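Nisin leader peptide-processing serine protease NisP (Lactococcus lactis subsp. lactis, PDB 4MZD) is a subtilisin-like serine protease that removes the leader peptide from the precursor of the lantibiotic nisin. Local coordinates at residues Q207-D221 with R267-P279. Residues are numbered along the deposited sequence; the frame is centred on the assembly and turned at random.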
loop_
_atom_site.group_PDB
_atom_site.type_symbol
_atom_site.label_atom_id
_atom_site.label_comp_id
_atom_site.label_asym_id
_atom_site.label_seq_id
_atom_site.Cartn_x
_atom_site.Cartn_y
_atom_site.Cartn_z
ATOM N N GLN A 207 -1.619 10.676 -2.756
ATOM C CA GLN A 207 -2.042 12.064 -2.660
ATOM C C GLN A 207 -3.082 12.334 -3.738
ATOM O O GLN A 207 -3.111 11.662 -4.778
ATOM C CB GLN A 207 -0.858 13.009 -2.877
ATOM C CG GLN A 207 -0.309 12.931 -4.291
ATOM C CD GLN A 207 1.030 13.625 -4.477
ATOM O OE1 GLN A 207 2.010 12.988 -4.831
ATOM N NE2 GLN A 207 1.071 14.930 -4.266
ATOM N N TYR A 208 -3.920 13.336 -3.506
ATOM C CA TYR A 208 -4.864 13.765 -4.532
ATOM C C TYR A 208 -4.263 14.881 -5.374
ATOM O O TYR A 208 -3.713 15.859 -4.841
ATOM C CB TYR A 208 -6.194 14.223 -3.915
ATOM C CG TYR A 208 -6.818 13.144 -3.074
ATOM C CD1 TYR A 208 -7.272 11.966 -3.654
ATOM C CD2 TYR A 208 -6.911 13.275 -1.699
ATOM C CE1 TYR A 208 -7.804 10.949 -2.888
ATOM C CE2 TYR A 208 -7.448 12.262 -0.921
ATOM C CZ TYR A 208 -7.893 11.104 -1.525
ATOM O OH TYR A 208 -8.424 10.083 -0.771
ATOM N N LEU A 209 -4.375 14.725 -6.690
ATOM C CA LEU A 209 -3.880 15.706 -7.648
ATOM C C LEU A 209 -5.047 16.235 -8.471
ATOM O O LEU A 209 -5.843 15.450 -8.989
ATOM C CB LEU A 209 -2.868 15.052 -8.589
ATOM C CG LEU A 209 -1.637 14.424 -7.927
ATOM C CD1 LEU A 209 -0.779 13.725 -8.963
ATOM C CD2 LEU A 209 -0.820 15.469 -7.183
ATOM N N MET A 210 -5.148 17.558 -8.593
ATOM C CA MET A 210 -6.117 18.158 -9.506
ATOM C C MET A 210 -5.341 18.491 -10.771
ATOM O O MET A 210 -4.480 19.374 -10.761
ATOM C CB MET A 210 -6.760 19.407 -8.893
ATOM C CG MET A 210 -8.051 19.860 -9.608
ATOM S SD MET A 210 -8.945 21.312 -8.866
ATOM C CE MET A 210 -7.873 22.652 -9.434
ATOM N N ILE A 211 -5.621 17.762 -11.847
ATOM C CA ILE A 211 -4.744 17.781 -13.016
ATOM C C ILE A 211 -5.265 18.642 -14.163
ATOM O O ILE A 211 -4.626 18.736 -15.207
ATOM C CB ILE A 211 -4.414 16.355 -13.518
ATOM C CG1 ILE A 211 -5.676 15.614 -13.973
ATOM C CG2 ILE A 211 -3.707 15.579 -12.430
ATOM C CD1 ILE A 211 -5.386 14.324 -14.729
ATOM N N SER A 212 -6.425 19.262 -13.968
ATOM C CA SER A 212 -6.927 20.287 -14.883
ATOM C C SER A 212 -7.561 21.371 -14.020
ATOM O O SER A 212 -7.555 21.267 -12.793
ATOM C CB SER A 212 -7.920 19.704 -15.897
ATOM O OG SER A 212 -9.102 19.232 -15.280
ATOM N N GLY A 213 -8.094 22.417 -14.642
ATOM C CA GLY A 213 -8.614 23.525 -13.868
ATOM C C GLY A 213 -7.491 24.315 -13.225
ATOM O O GLY A 213 -6.343 24.267 -13.671
ATOM N N SER A 214 -7.815 25.055 -12.173
ATOM C CA SER A 214 -6.821 25.911 -11.541
ATOM C C SER A 214 -7.122 26.203 -10.085
ATOM O O SER A 214 -8.281 26.319 -9.678
ATOM C CB SER A 214 -6.685 27.230 -12.304
ATOM O OG SER A 214 -7.913 27.932 -12.310
ATOM N N TYR A 215 -6.056 26.313 -9.304
ATOM C CA TYR A 215 -6.151 26.856 -7.962
ATOM C C TYR A 215 -6.090 28.383 -8.049
ATOM O O TYR A 215 -5.950 28.947 -9.136
ATOM C CB TYR A 215 -5.008 26.333 -7.107
ATOM C CG TYR A 215 -5.031 24.835 -6.901
ATOM C CD1 TYR A 215 -5.855 24.267 -5.945
ATOM C CD2 TYR A 215 -4.224 23.995 -7.657
ATOM C CE1 TYR A 215 -5.880 22.906 -5.741
ATOM C CE2 TYR A 215 -4.242 22.625 -7.463
ATOM C CZ TYR A 215 -5.073 22.082 -6.497
ATOM O OH TYR A 215 -5.102 20.719 -6.251
ATOM N N ASP A 216 -6.192 29.053 -6.907
ATOM C CA ASP A 216 -6.158 30.513 -6.885
ATOM C C ASP A 216 -4.908 31.067 -7.564
ATOM O O ASP A 216 -4.939 32.162 -8.124
ATOM C CB ASP A 216 -6.264 31.047 -5.453
ATOM C CG ASP A 216 -7.684 31.012 -4.918
ATOM O OD1 ASP A 216 -8.615 30.736 -5.704
ATOM O OD2 ASP A 216 -7.873 31.281 -3.712
ATOM N N ASP A 217 -3.809 30.319 -7.520
ATOM C CA ASP A 217 -2.555 30.801 -8.096
ATOM C C ASP A 217 -2.468 30.585 -9.607
ATOM O O ASP A 217 -1.456 30.907 -10.226
ATOM C CB ASP A 217 -1.330 30.202 -7.382
ATOM C CG ASP A 217 -1.177 28.704 -7.610
ATOM O OD1 ASP A 217 -1.921 28.124 -8.428
ATOM O OD2 ASP A 217 -0.290 28.101 -6.967
ATOM N N GLY A 218 -3.526 30.034 -10.192
ATOM C CA GLY A 218 -3.599 29.869 -11.634
ATOM C C GLY A 218 -3.043 28.555 -12.158
ATOM O O GLY A 218 -3.160 28.262 -13.350
ATOM N N THR A 219 -2.442 27.764 -11.275
ATOM C CA THR A 219 -1.805 26.517 -11.682
ATOM C C THR A 219 -2.615 25.305 -11.237
ATOM O O THR A 219 -3.643 25.434 -10.577
ATOM C CB THR A 219 -0.393 26.391 -11.079
ATOM O OG1 THR A 219 -0.497 26.147 -9.671
ATOM C CG2 THR A 219 0.421 27.659 -11.334
ATOM N N ASN A 220 -2.146 24.119 -11.604
ATOM C CA ASN A 220 -2.732 22.893 -11.076
ATOM C C ASN A 220 -1.628 21.871 -10.809
ATOM O O ASN A 220 -0.454 22.230 -10.799
ATOM C CB ASN A 220 -3.846 22.354 -11.989
ATOM C CG ASN A 220 -3.354 22.018 -13.381
ATOM O OD1 ASN A 220 -2.277 21.450 -13.547
ATOM N ND2 ASN A 220 -4.148 22.366 -14.394
ATOM N N ASP A 221 -1.996 20.612 -10.579
ATOM C CA ASP A 221 -1.032 19.603 -10.140
ATOM C C ASP A 221 -0.566 18.675 -11.259
ATOM O O ASP A 221 -0.019 17.606 -10.989
ATOM C CB ASP A 221 -1.637 18.761 -9.016
ATOM C CG ASP A 221 -2.139 19.600 -7.868
ATOM O OD1 ASP A 221 -1.436 20.555 -7.467
ATOM O OD2 ASP A 221 -3.244 19.301 -7.360
ATOM N N ARG A 267 -7.662 23.164 0.273
ATOM C CA ARG A 267 -6.970 23.866 -0.801
ATOM C C ARG A 267 -7.837 24.995 -1.304
ATOM O O ARG A 267 -9.035 25.028 -1.033
ATOM C CB ARG A 267 -6.675 22.916 -1.965
ATOM C CG ARG A 267 -5.829 21.724 -1.586
ATOM C CD ARG A 267 -5.538 20.838 -2.777
ATOM N NE ARG A 267 -5.013 19.564 -2.306
ATOM C CZ ARG A 267 -4.673 18.540 -3.079
ATOM N NH1 ARG A 267 -4.775 18.628 -4.400
ATOM N NH2 ARG A 267 -4.228 17.420 -2.514
ATOM N N SER A 268 -7.228 25.907 -2.057
ATOM C CA SER A 268 -7.934 27.056 -2.607
ATOM C C SER A 268 -8.159 26.877 -4.107
ATOM O O SER A 268 -7.278 27.163 -4.915
ATOM C CB SER A 268 -7.146 28.338 -2.342
ATOM O OG SER A 268 -6.856 28.480 -0.959
ATOM N N ILE A 269 -9.349 26.408 -4.469
ATOM C CA ILE A 269 -9.666 26.073 -5.856
ATOM C C ILE A 269 -10.433 27.197 -6.550
ATOM O O ILE A 269 -11.408 27.719 -6.010
ATOM C CB ILE A 269 -10.477 24.759 -5.926
ATOM C CG1 ILE A 269 -9.636 23.596 -5.384
ATOM C CG2 ILE A 269 -10.952 24.496 -7.348
ATOM C CD1 ILE A 269 -10.389 22.295 -5.228
ATOM N N LYS A 270 -9.982 27.570 -7.744
ATOM C CA LYS A 270 -10.597 28.655 -8.502
ATOM C C LYS A 270 -11.514 28.107 -9.592
ATOM O O LYS A 270 -12.687 28.484 -9.683
ATOM C CB LYS A 270 -9.523 29.540 -9.132
ATOM C CG LYS A 270 -10.092 30.734 -9.885
ATOM C CD LYS A 270 -9.197 31.178 -11.033
ATOM C CE LYS A 270 -7.925 31.851 -10.542
ATOM N NZ LYS A 270 -6.959 30.886 -9.958
ATOM N N VAL A 271 -10.962 27.243 -10.436
ATOM C CA VAL A 271 -11.735 26.544 -11.453
ATOM C C VAL A 271 -11.554 25.049 -11.232
ATOM O O VAL A 271 -10.449 24.529 -11.393
ATOM C CB VAL A 271 -11.270 26.910 -12.875
ATOM C CG1 VAL A 271 -12.080 26.146 -13.917
ATOM C CG2 VAL A 271 -11.388 28.411 -13.106
ATOM N N PRO A 272 -12.627 24.350 -10.837
ATOM C CA PRO A 272 -12.494 22.916 -10.562
ATOM C C PRO A 272 -12.061 22.144 -11.798
ATOM O O PRO A 272 -12.527 22.409 -12.906
ATOM C CB PRO A 272 -13.910 22.500 -10.157
ATOM C CG PRO A 272 -14.564 23.761 -9.702
ATOM C CD PRO A 272 -13.984 24.848 -10.551
ATOM N N GLY A 273 -11.159 21.195 -11.593
ATOM C CA GLY A 273 -10.724 20.308 -12.649
ATOM C C GLY A 273 -10.811 18.858 -12.207
ATOM O O GLY A 273 -11.360 18.542 -11.147
ATOM N N LYS A 274 -10.264 17.968 -13.025
ATOM C CA LYS A 274 -10.256 16.544 -12.723
ATOM C C LYS A 274 -9.352 16.231 -11.538
ATOM O O LYS A 274 -8.186 16.626 -11.517
ATOM C CB LYS A 274 -9.783 15.763 -13.949
ATOM C CG LYS A 274 -9.654 14.259 -13.743
ATOM C CD LYS A 274 -10.992 13.575 -13.499
ATOM C CE LYS A 274 -10.814 12.066 -13.365
ATOM N NZ LYS A 274 -12.111 11.338 -13.253
ATOM N N VAL A 275 -9.890 15.504 -10.565
ATOM C CA VAL A 275 -9.116 15.064 -9.414
ATOM C C VAL A 275 -8.835 13.575 -9.532
ATOM O O VAL A 275 -9.720 12.789 -9.883
ATOM C CB VAL A 275 -9.874 15.324 -8.099
ATOM C CG1 VAL A 275 -9.006 14.937 -6.905
ATOM C CG2 VAL A 275 -10.289 16.783 -8.011
ATOM N N VAL A 276 -7.588 13.205 -9.253
ATOM C CA VAL A 276 -7.184 11.803 -9.224
ATOM C C VAL A 276 -6.501 11.463 -7.899
ATOM O O VAL A 276 -5.927 12.333 -7.237
ATOM C CB VAL A 276 -6.260 11.448 -10.410
ATOM C CG1 VAL A 276 -6.961 11.734 -11.729
ATOM C CG2 VAL A 276 -4.948 12.216 -10.328
ATOM N N ASP A 277 -6.593 10.187 -7.535
ATOM C CA ASP A 277 -5.932 9.585 -6.379
ATOM C C ASP A 277 -4.665 8.945 -6.955
ATOM O O ASP A 277 -4.741 7.958 -7.689
ATOM C CB ASP A 277 -6.898 8.545 -5.778
ATOM C CG ASP A 277 -6.473 8.022 -4.413
ATOM O OD1 ASP A 277 -5.301 8.218 -4.028
ATOM O OD2 ASP A 277 -7.323 7.386 -3.740
ATOM N N ALA A 278 -3.514 9.555 -6.684
ATOM C CA ALA A 278 -2.242 9.152 -7.292
ATOM C C ALA A 278 -1.270 8.534 -6.279
ATOM O O ALA A 278 -1.171 9.009 -5.151
ATOM C CB ALA A 278 -1.597 10.356 -7.962
ATOM N N PRO A 279 -0.491 7.517 -6.696
ATOM C CA PRO A 279 -0.365 6.992 -8.067
ATOM C C PRO A 279 -1.308 5.842 -8.441
ATOM O O PRO A 279 -1.110 5.226 -9.486
ATOM C CB PRO A 279 1.082 6.497 -8.102
ATOM C CG PRO A 279 1.327 6.034 -6.691
ATOM C CD PRO A 279 0.594 7.029 -5.825
HETATM O O HOH W 1 -10.592 29.537 -3.503
#
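Strands 207-210 and 275-278 run antiparallel, tied by paired backbone hydrogen bonds between Gln207 and Ala278 and between Leu209 and Val276; Ile211 N to Lys274 O continues the ladder, and Ser214 meets Lys270 and Val271 in a classic beta bulge, its O accepting from both amides. Arg267, extended from CG to NE, lays its guanidinium end-on against the carbonyl of Tyr208: NH1 at 3.0 Å and NH2 at 2.8 Å share that one O, both from the same face of the peptide plane. Arg267 NH1 also donates to Tyr215 OH (2.8 Å), with ring and guanidinium turned 47° apart. Tyr215 OH in turn donates to Asp221 OD2 at 2.6 Å, on the carboxylate's syn side, while Met210 N takes the anti lone pair of the same oxygen. Asp221 OD2 also forms a salt bridge with Arg267 NH1 at 3.4 Å, and Arg482 is the carboxylate's second charged partner. In this subtilase catalytic domain, 275-278 pairs antiparallel with strand 200-210, whose partners 95-100 and 241-245 run parallel to it; beyond Ile211 and Lys274 the pairing resumes at Ser214 with Val271, next to the bulge. Met210, bent at chi3 (76°), brings CE over the centre of the Tyr215 ring, 4.0 Å above its plane, a Met-aromatic contact; its SD accepts a weak hydrogen bond from Gly273 N and touches Ile269 CD1. Helix 256-264 covers this side through Ile260 and Leu263. Leu209 CD1 packs on Ala278 CB at 3.6 Å, and Leu209 also touches Tyr225 of helix 222-238.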